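Malonyl CoA-acyl carrier protein transacylase (Burkholderia pseudomallei 1710b, PDB 3EZO) probably transfers the malonyl group from malonyl-CoA to holo-acyl carrier protein, releasing free CoA. Local coordinates at residues A108-F122 and L218-I232. Sequence-based numbering, arbitrary orientation. Where two conformers were deposited one is given.
Sequences AGAIAFRDALPLVRF and LREYLAGVDVKAPKI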
ATOM      1  N   ALA A 108      -7.292   7.663  10.091  1.00 14.66           N
ATOM      2  CA  ALA A 108      -7.161   9.114  10.414  1.00 14.95           C
ATOM      3  C   ALA A 108      -8.483   9.860  10.347  1.00 14.80           C
ATOM      4  O   ALA A 108      -8.540  11.061  10.584  1.00 15.67           O
ATOM      5  CB  ALA A 108      -6.107   9.810   9.426  1.00 14.02           C
ATOM      6  N   GLY A 109      -9.564   9.176  10.028  1.00 14.89           N
ATOM      7  CA  GLY A 109     -10.892   9.836  10.030  1.00 14.80           C
ATOM      8  C   GLY A 109     -11.135  10.699   8.796  1.00 14.25           C
ATOM      9  O   GLY A 109     -12.089  11.450   8.727  1.00 14.15           O
ATOM     10  N   ALA A 110     -10.259  10.612   7.798  1.00 14.40           N
ATOM     11  CA  ALA A 110     -10.448  11.403   6.587  1.00 13.21           C
ATOM     12  C   ALA A 110     -11.534  10.814   5.656  1.00 13.24           C
ATOM     13  O   ALA A 110     -12.228  11.547   4.976  1.00 13.45           O
ATOM     14  CB  ALA A 110      -9.077  11.576   5.854  1.00 11.83           C
ATOM     15  N   ILE A 111     -11.634   9.481   5.613  1.00 13.86           N
ATOM     16  CA  ILE A 111     -12.563   8.788   4.739  1.00 14.32           C
ATOM     17  C   ILE A 111     -13.287   7.733   5.581  1.00 14.14           C
ATOM     18  O   ILE A 111     -12.648   6.953   6.253  1.00 14.21           O
ATOM     19  CB  ILE A 111     -11.838   8.089   3.550  1.00 14.22           C
ATOM     20  CG1 ILE A 111     -11.080   9.107   2.666  1.00 15.83           C
ATOM     21  CG2 ILE A 111     -12.858   7.312   2.644  1.00 14.48           C
ATOM     22  CD1 ILE A 111     -10.200   8.436   1.528  1.00 14.08           C
ATOM     23  N   ALA A 112     -14.604   7.711   5.554  1.00 13.97           N
ATOM     24  CA  ALA A 112     -15.315   6.686   6.309  1.00 14.79           C
ATOM     25  C   ALA A 112     -15.029   5.304   5.690  1.00 14.04           C
ATOM     26  O   ALA A 112     -14.999   5.152   4.460  1.00 14.56           O
ATOM     27  CB  ALA A 112     -16.850   6.991   6.332  1.00 14.46           C
ATOM     28  N   PHE A 113     -14.807   4.312   6.533  1.00 13.50           N
ATOM     29  CA  PHE A 113     -14.558   2.947   6.065  1.00 14.35           C
ATOM     30  C   PHE A 113     -15.612   2.479   5.080  1.00 14.73           C
ATOM     31  O   PHE A 113     -15.274   1.919   4.059  1.00 14.17           O
ATOM     32  CB  PHE A 113     -14.385   1.993   7.237  1.00 14.33           C
ATOM     33  CG  PHE A 113     -14.122   0.540   6.843  1.00 13.51           C
ATOM     34  CD1 PHE A 113     -13.058   0.193   6.010  1.00 12.19           C
ATOM     35  CD2 PHE A 113     -14.935  -0.477   7.334  1.00 13.02           C
ATOM     36  CE1 PHE A 113     -12.800  -1.161   5.651  1.00 12.17           C
ATOM     37  CE2 PHE A 113     -14.679  -1.835   7.021  1.00 12.11           C
ATOM     38  CZ  PHE A 113     -13.610  -2.171   6.171  1.00 12.84           C
ATOM     39  N   ARG A 114     -16.873   2.809   5.347  1.00 16.17           N
ATOM     40  CA  ARG A 114     -17.979   2.411   4.489  1.00 17.18           C
ATOM     41  C   ARG A 114     -17.813   3.023   3.117  1.00 16.68           C
ATOM     42  O   ARG A 114     -18.240   2.416   2.139  1.00 15.71           O
ATOM     43  CB  ARG A 114     -19.324   2.837   5.121  1.00 18.19           C
ATOM     44  CG  ARG A 114     -20.571   2.545   4.357  1.00 22.49           C
ATOM     45  CD  ARG A 114     -20.723   1.057   4.083  1.00 27.73           C
ATOM     46  NE  ARG A 114     -21.887   0.752   3.240  1.00 30.86           N
ATOM     47  CZ  ARG A 114     -21.921   0.870   1.913  1.00 33.23           C
ATOM     48  NH1 ARG A 114     -20.828   1.276   1.210  1.00 31.83           N
ATOM     49  NH2 ARG A 114     -23.050   0.559   1.280  1.00 33.25           N
ATOM     50  N   ASP A 115     -17.211   4.223   3.043  1.00 15.38           N
ATOM     51  CA  ASP A 115     -16.942   4.856   1.740  1.00 15.54           C
ATOM     52  C   ASP A 115     -15.675   4.340   1.103  1.00 13.88           C
ATOM     53  O   ASP A 115     -15.573   4.276  -0.125  1.00 16.01           O
ATOM     54  CB  ASP A 115     -16.865   6.387   1.848  1.00 14.47           C
ATOM     55  CG  ASP A 115     -18.159   6.976   2.367  1.00 18.54           C
ATOM     56  OD1 ASP A 115     -19.211   6.289   2.255  1.00 20.28           O
ATOM     57  OD2 ASP A 115     -18.125   8.101   2.906  1.00 19.92           O
ATOM     58  N   ALA A 116     -14.714   3.975   1.921  1.00 12.61           N
ATOM     59  CA  ALA A 116     -13.435   3.517   1.416  1.00 11.53           C
ATOM     60  C   ALA A 116     -13.556   2.184   0.656  1.00 10.63           C
ATOM     61  O   ALA A 116     -12.756   1.880  -0.228  1.00  9.74           O
ATOM     62  CB  ALA A 116     -12.401   3.423   2.543  1.00 10.78           C
ATOM     63  N   LEU A 117     -14.574   1.403   0.992  1.00 11.19           N
ATOM     64  CA  LEU A 117     -14.718   0.071   0.432  1.00 10.14           C
ATOM     65  C   LEU A 117     -14.992   0.112  -1.092  1.00 10.05           C
ATOM     66  O   LEU A 117     -14.183  -0.403  -1.857  1.00  9.14           O
ATOM     67  CB  LEU A 117     -15.751  -0.735   1.255  1.00 10.44           C
ATOM     68  CG  LEU A 117     -15.228  -1.255   2.598  1.00 11.68           C
ATOM     69  CD1 LEU A 117     -16.374  -1.446   3.618  1.00  9.27           C
ATOM     70  CD2 LEU A 117     -14.387  -2.537   2.431  1.00 10.42           C
ATOM     71  N   PRO A 118     -16.090   0.760  -1.546  1.00  9.91           N
ATOM     72  CA  PRO A 118     -16.291   0.838  -2.999  1.00 10.34           C
ATOM     73  C   PRO A 118     -15.240   1.731  -3.699  1.00 10.91           C
ATOM     74  O   PRO A 118     -14.980   1.560  -4.888  1.00 11.73           O
ATOM     75  CB  PRO A 118     -17.700   1.390  -3.135  1.00 10.66           C
ATOM     76  CG  PRO A 118     -17.948   2.159  -1.788  1.00 10.67           C
ATOM     77  CD  PRO A 118     -17.192   1.371  -0.780  1.00 10.21           C
ATOM     78  N   LEU A 119     -14.577   2.617  -2.951  1.00 11.36           N
ATOM     79  CA  LEU A 119     -13.557   3.480  -3.535  1.00 10.35           C
ATOM     80  C   LEU A 119     -12.375   2.643  -3.985  1.00  9.72           C
ATOM     81  O   LEU A 119     -11.906   2.819  -5.092  1.00  8.87           O
ATOM     82  CB  LEU A 119     -13.121   4.576  -2.544  1.00 10.61           C
ATOM     83  CG  LEU A 119     -11.858   5.444  -2.807  1.00  9.34           C
ATOM     84  CD1 LEU A 119     -11.846   6.194  -4.164  1.00  9.09           C
ATOM     85  CD2 LEU A 119     -11.648   6.459  -1.629  1.00  7.10           C
ATOM     86  N   VAL A 120     -11.895   1.729  -3.137  1.00  9.65           N
ATOM     87  CA  VAL A 120     -10.732   0.935  -3.487  1.00  9.34           C
ATOM     88  C   VAL A 120     -11.070  -0.178  -4.463  1.00 10.09           C
ATOM     89  O   VAL A 120     -10.223  -0.556  -5.266  1.00  9.09           O
ATOM     90  CB  VAL A 120      -9.941   0.419  -2.275  1.00  9.96           C
ATOM     91  CG1 VAL A 120      -9.630   1.586  -1.355  1.00  9.64           C
ATOM     92  CG2 VAL A 120     -10.713  -0.716  -1.544  1.00  7.29           C
ATOM     93  N   ARG A 121     -12.303  -0.680  -4.429  0.50 10.37           N
ATOM     94  CA  ARG A 121     -12.777  -1.578  -5.505  0.50 10.76           C
ATOM     95  C   ARG A 121     -12.699  -0.869  -6.853  0.50 10.71           C
ATOM     96  O   ARG A 121     -12.150  -1.391  -7.840  0.50 10.60           O
ATOM     97  CB  ARG A 121     -14.207  -2.023  -5.251  0.50 10.23           C
ATOM     98  CG  ARG A 121     -14.737  -2.999  -6.268  0.50  9.76           C
ATOM     99  CD  ARG A 121     -16.084  -3.572  -5.813  0.50  8.68           C
ATOM    100  NE  ARG A 121     -17.090  -2.504  -5.688  0.50  9.35           N
ATOM    101  CZ  ARG A 121     -18.373  -2.680  -5.379  0.50  6.13           C
ATOM    102  NH1 ARG A 121     -18.869  -3.884  -5.149  0.50  3.14           N
ATOM    103  NH2 ARG A 121     -19.157  -1.627  -5.295  0.50  7.38           N
ATOM    104  N   PHE A 122     -13.234   0.340  -6.886  1.00 11.24           N
ATOM    105  CA  PHE A 122     -13.158   1.150  -8.096  1.00 11.34           C
ATOM    106  C   PHE A 122     -11.694   1.438  -8.503  1.00 10.79           C
ATOM    107  O   PHE A 122     -11.319   1.268  -9.661  1.00 10.16           O
ATOM    108  CB  PHE A 122     -13.909   2.447  -7.924  1.00 11.38           C
ATOM    109  CG  PHE A 122     -13.865   3.301  -9.157  1.00 14.50           C
ATOM    110  CD1 PHE A 122     -14.789   3.104 -10.183  1.00 19.60           C
ATOM    111  CD2 PHE A 122     -12.840   4.250  -9.341  1.00 16.23           C
ATOM    112  CE1 PHE A 122     -14.759   3.886 -11.335  1.00 20.72           C
ATOM    113  CE2 PHE A 122     -12.788   5.005 -10.503  1.00 17.01           C
ATOM    114  CZ  PHE A 122     -13.742   4.815 -11.499  1.00 18.61           C
ATOM    115  N   LEU A 218     -10.140   8.096 -11.247  1.00 12.71           N
ATOM    116  CA  LEU A 218     -10.121   8.321  -9.805  1.00 13.43           C
ATOM    117  C   LEU A 218     -10.543   9.729  -9.447  1.00 12.99           C
ATOM    118  O   LEU A 218     -11.275   9.907  -8.466  1.00 13.13           O
ATOM    119  CB  LEU A 218      -8.753   8.010  -9.149  1.00 13.39           C
ATOM    120  CG  LEU A 218      -8.560   6.558  -8.723  1.00 15.84           C
ATOM    121  CD1 LEU A 218      -7.034   6.203  -8.472  1.00 17.26           C
ATOM    122  CD2 LEU A 218      -9.447   6.230  -7.478  1.00 13.11           C
ATOM    123  N   ARG A 219     -10.116  10.708 -10.245  1.00 12.45           N
ATOM    124  CA  ARG A 219     -10.488  12.103 -10.010  1.00 12.68           C
ATOM    125  C   ARG A 219     -11.996  12.289 -10.104  1.00 13.30           C
ATOM    126  O   ARG A 219     -12.607  12.940  -9.249  1.00 12.96           O
ATOM    127  CB  ARG A 219      -9.763  13.057 -10.971  1.00 11.80           C
ATOM    128  CG  ARG A 219      -9.993  14.481 -10.604  1.00 12.04           C
ATOM    129  CD  ARG A 219      -9.436  15.461 -11.649  1.00 14.73           C
ATOM    130  NE  ARG A 219      -7.963  15.386 -11.755  1.00 14.64           N
ATOM    131  CZ  ARG A 219      -7.265  14.793 -12.723  1.00 15.99           C
ATOM    132  NH1 ARG A 219      -7.842  14.106 -13.703  1.00 18.03           N
ATOM    133  NH2 ARG A 219      -5.951  14.851 -12.687  1.00 17.07           N
ATOM    134  N   GLU A 220     -12.602  11.705 -11.137  1.00 14.38           N
ATOM    135  CA  GLU A 220     -14.054  11.756 -11.285  1.00 15.96           C
ATOM    136  C   GLU A 220     -14.745  11.070 -10.118  1.00 14.57           C
ATOM    137  O   GLU A 220     -15.688  11.608  -9.531  1.00 14.71           O
ATOM    138  CB  GLU A 220     -14.505  11.073 -12.582  1.00 16.93           C
ATOM    139  CG  GLU A 220     -14.034  11.772 -13.806  1.00 23.11           C
ATOM    140  CD  GLU A 220     -14.349  11.005 -15.104  1.00 30.52           C
ATOM    141  OE1 GLU A 220     -14.723   9.789 -15.058  1.00 29.13           O
ATOM    142  OE2 GLU A 220     -14.203  11.663 -16.176  1.00 36.38           O
ATOM    143  N   TYR A 221     -14.265   9.886  -9.759  1.00 13.85           N
ATOM    144  CA  TYR A 221     -14.866   9.145  -8.626  1.00 13.63           C
ATOM    145  C   TYR A 221     -14.726   9.909  -7.303  1.00 12.86           C
ATOM    146  O   TYR A 221     -15.686  10.080  -6.569  1.00 12.84           O
ATOM    147  CB  TYR A 221     -14.264   7.731  -8.499  1.00 13.43           C
ATOM    148  CG  TYR A 221     -15.001   6.866  -7.494  1.00 15.78           C
ATOM    149  CD1 TYR A 221     -15.899   5.872  -7.906  1.00 15.22           C
ATOM    150  CD2 TYR A 221     -14.801   7.039  -6.132  1.00 15.49           C
ATOM    151  CE1 TYR A 221     -16.601   5.090  -6.937  1.00 17.52           C
ATOM    152  CE2 TYR A 221     -15.470   6.266  -5.182  1.00 17.09           C
ATOM    153  CZ  TYR A 221     -16.360   5.298  -5.588  1.00 16.67           C
ATOM    154  OH  TYR A 221     -16.990   4.551  -4.596  1.00 19.53           O
ATOM    155  N   LEU A 222     -13.538  10.392  -6.995  1.00 13.11           N
ATOM    156  CA  LEU A 222     -13.319  11.114  -5.729  1.00 12.72           C
ATOM    157  C   LEU A 222     -14.100  12.404  -5.630  1.00 13.51           C
ATOM    158  O   LEU A 222     -14.338  12.862  -4.534  1.00 13.99           O
ATOM    159  CB  LEU A 222     -11.821  11.369  -5.495  1.00 11.91           C
ATOM    160  CG  LEU A 222     -11.070  10.095  -5.093  1.00 10.50           C
ATOM    161  CD1 LEU A 222      -9.603  10.175  -5.365  1.00 10.66           C
ATOM    162  CD2 LEU A 222     -11.354   9.762  -3.608  1.00  9.23           C
ATOM    163  N   ALA A 223     -14.516  12.983  -6.763  1.00 14.93           N
ATOM    164  CA  ALA A 223     -15.371  14.172  -6.750  1.00 16.07           C
ATOM    165  C   ALA A 223     -16.640  13.977  -5.905  1.00 17.17           C
ATOM    166  O   ALA A 223     -17.155  14.930  -5.296  1.00 18.60           O
ATOM    167  CB  ALA A 223     -15.747  14.586  -8.195  1.00 16.58           C
ATOM    168  N   GLY A 224     -17.159  12.753  -5.884  1.00 17.13           N
ATOM    169  CA  GLY A 224     -18.338  12.451  -5.109  1.00 17.23           C
ATOM    170  C   GLY A 224     -18.082  11.864  -3.739  1.00 18.47           C
ATOM    171  O   GLY A 224     -19.035  11.464  -3.090  1.00 19.52           O
ATOM    172  N   VAL A 225     -16.821  11.819  -3.262  1.00 18.19           N
ATOM    173  CA  VAL A 225     -16.528  11.195  -1.969  1.00 17.29           C
ATOM    174  C   VAL A 225     -16.318  12.293  -0.934  1.00 18.33           C
ATOM    175  O   VAL A 225     -15.600  13.279  -1.199  1.00 18.60           O
ATOM    176  CB  VAL A 225     -15.306  10.284  -2.052  1.00 17.01           C
ATOM    177  CG1 VAL A 225     -14.938   9.720  -0.704  1.00 14.70           C
ATOM    178  CG2 VAL A 225     -15.540   9.167  -3.117  1.00 15.21           C
ATOM    179  N   ASP A 226     -16.971  12.150   0.218  1.00 18.02           N
ATOM    180  CA  ASP A 226     -16.819  13.109   1.313  1.00 19.14           C
ATOM    181  C   ASP A 226     -15.522  12.863   2.048  1.00 18.25           C
ATOM    182  O   ASP A 226     -15.426  11.933   2.836  1.00 20.34           O
ATOM    183  CB  ASP A 226     -17.959  12.966   2.338  1.00 20.81           C
ATOM    184  CG  ASP A 226     -17.929  14.077   3.397  1.00 23.67           C
ATOM    185  OD1 ASP A 226     -17.535  15.215   3.049  1.00 30.48           O
ATOM    186  OD2 ASP A 226     -18.298  13.827   4.548  1.00 26.81           O
ATOM    187  N   VAL A 227     -14.512  13.655   1.780  1.00 16.06           N
ATOM    188  CA  VAL A 227     -13.265  13.495   2.467  1.00 15.91           C
ATOM    189  C   VAL A 227     -13.219  14.625   3.478  1.00 15.50           C
ATOM    190  O   VAL A 227     -13.545  15.749   3.138  1.00 15.96           O
ATOM    191  CB  VAL A 227     -12.052  13.556   1.496  1.00 16.17           C
ATOM    192  CG1 VAL A 227     -10.731  13.596   2.287  1.00 14.58           C
ATOM    193  CG2 VAL A 227     -12.112  12.380   0.464  1.00 13.67           C
ATOM    194  N   LYS A 228     -12.797  14.293   4.697  1.00 15.13           N
ATOM    195  CA  LYS A 228     -12.697  15.205   5.813  1.00 15.55           C
ATOM    196  C   LYS A 228     -11.254  15.417   6.220  1.00 15.15           C
ATOM    197  O   LYS A 228     -10.411  14.540   5.988  1.00 14.57           O
ATOM    198  CB  LYS A 228     -13.370  14.558   7.014  1.00 16.43           C
ATOM    199  CG  LYS A 228     -14.807  14.188   6.815  1.00 19.44           C
ATOM    200  CD  LYS A 228     -15.719  14.989   7.670  1.00 26.04           C
ATOM    201  CE  LYS A 228     -17.043  14.268   7.855  1.00 28.90           C
ATOM    202  NZ  LYS A 228     -18.023  15.238   8.349  1.00 32.59           N
ATOM    203  N   ALA A 229     -10.971  16.531   6.898  1.00 14.37           N
ATOM    204  CA  ALA A 229      -9.607  16.826   7.372  1.00 14.48           C
ATOM    205  C   ALA A 229      -9.218  15.770   8.397  1.00 14.55           C
ATOM    206  O   ALA A 229     -10.001  15.492   9.280  1.00 14.25           O
ATOM    207  CB  ALA A 229      -9.543  18.230   8.026  1.00 14.79           C
ATOM    208  N   PRO A 230      -8.012  15.187   8.280  1.00 14.98           N
ATOM    209  CA  PRO A 230      -7.661  14.083   9.173  1.00 14.97           C
ATOM    210  C   PRO A 230      -7.442  14.513  10.624  1.00 16.13           C
ATOM    211  O   PRO A 230      -7.003  15.616  10.890  1.00 16.71           O
ATOM    212  CB  PRO A 230      -6.383  13.483   8.558  1.00 15.09           C
ATOM    213  CG  PRO A 230      -5.965  14.360   7.479  1.00 15.22           C
ATOM    214  CD  PRO A 230      -7.043  15.367   7.178  1.00 14.09           C
ATOM    215  N   LYS A 231      -7.754  13.623  11.553  1.00 16.22           N
ATOM    216  CA  LYS A 231      -7.493  13.848  12.960  1.00 16.43           C
ATOM    217  C   LYS A 231      -6.134  13.304  13.344  1.00 16.33           C
ATOM    218  O   LYS A 231      -5.702  13.455  14.476  1.00 17.17           O
ATOM    219  CB  LYS A 231      -8.592  13.176  13.796  1.00 16.84           C
ATOM    220  CG  LYS A 231      -8.511  11.666  13.835  1.00 20.35           C
ATOM    221  CD  LYS A 231      -9.879  10.996  14.258  1.00 23.58           C
ATOM    222  CE  LYS A 231      -9.863   9.443  14.106  1.00 22.55           C
ATOM    223  NZ  LYS A 231     -11.246   8.876  14.256  1.00 21.25           N
ATOM    224  N   ILE A 232      -5.469  12.616  12.419  1.00 15.59           N
ATOM    225  CA  ILE A 232      -4.106  12.153  12.624  1.00 14.09           C
ATOM    226  C   ILE A 232      -3.322  12.566  11.386  1.00 14.20           C
ATOM    227  O   ILE A 232      -3.833  12.416  10.268  1.00 11.94           O
ATOM    228  CB  ILE A 232      -4.004  10.618  12.679  1.00 14.35           C
ATOM    229  CG1 ILE A 232      -4.905  10.020  13.763  1.00 15.93           C
ATOM    230  CG2 ILE A 232      -2.543  10.172  12.962  1.00 13.87           C
ATOM    231  CD1 ILE A 232      -4.811   8.476  13.805  1.00 13.36           C
TER
HETATM  232  O   HOH W   1     -11.631  13.699  10.920  1.00 38.94           O
HETATM  233  O   HOH W   2     -15.991   9.417   3.647  1.00 20.57           O
HETATM  234  O   HOH W   3     -16.894   5.662  -2.147  1.00 12.96           O
HETATM  235  O   HOH W   4     -18.630   9.879   0.683  1.00 22.24           O
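Leu218 touches Leu119 with its CD2 methyl, and its backbone N lies at the edge of the Phe122 ring. Tyr221 makes an offset stack with Phe122, planes at 25°, centroids 4.7 Å apart. The side chains point opposite ways: Phe122 CB sits over the Tyr221 face, Tyr221 CB off-centre against the Phe122 ring. With CG anti to the backbone N (chi1 -171°), the Tyr221 ring runs past Leu119 to Pro118. Its OH meets a water that donates to Asp115 O. Leu222 CD2 packs 3.6 Å from Leu119 CD1. Helix segments 113-122 and 218-223 run nearly antiparallel (164°) within the acyl transferase domain. Predicted active-site His207 and Ser98 lie about 8 and 9 Å from Leu218, side chain to side chain. Beyond the helix, Asp226 O and N each reach Asp115 OD2 through a water, the one on N weakly. Val227 CG2 meets Ile111 CG1 at 4.1 Å. Lys228 N donates to Ala110 O at 2.8 Å, nearly straight and on a lone pair. Pro230 CB packs on Ala108 CB. Lys231 N bonds Ala108 O at 2.8 Å, beside the Schellman motif that ends helix 99-107 at Gly109. Ile232 CB closes on Ala108 CB at 4.0 Å.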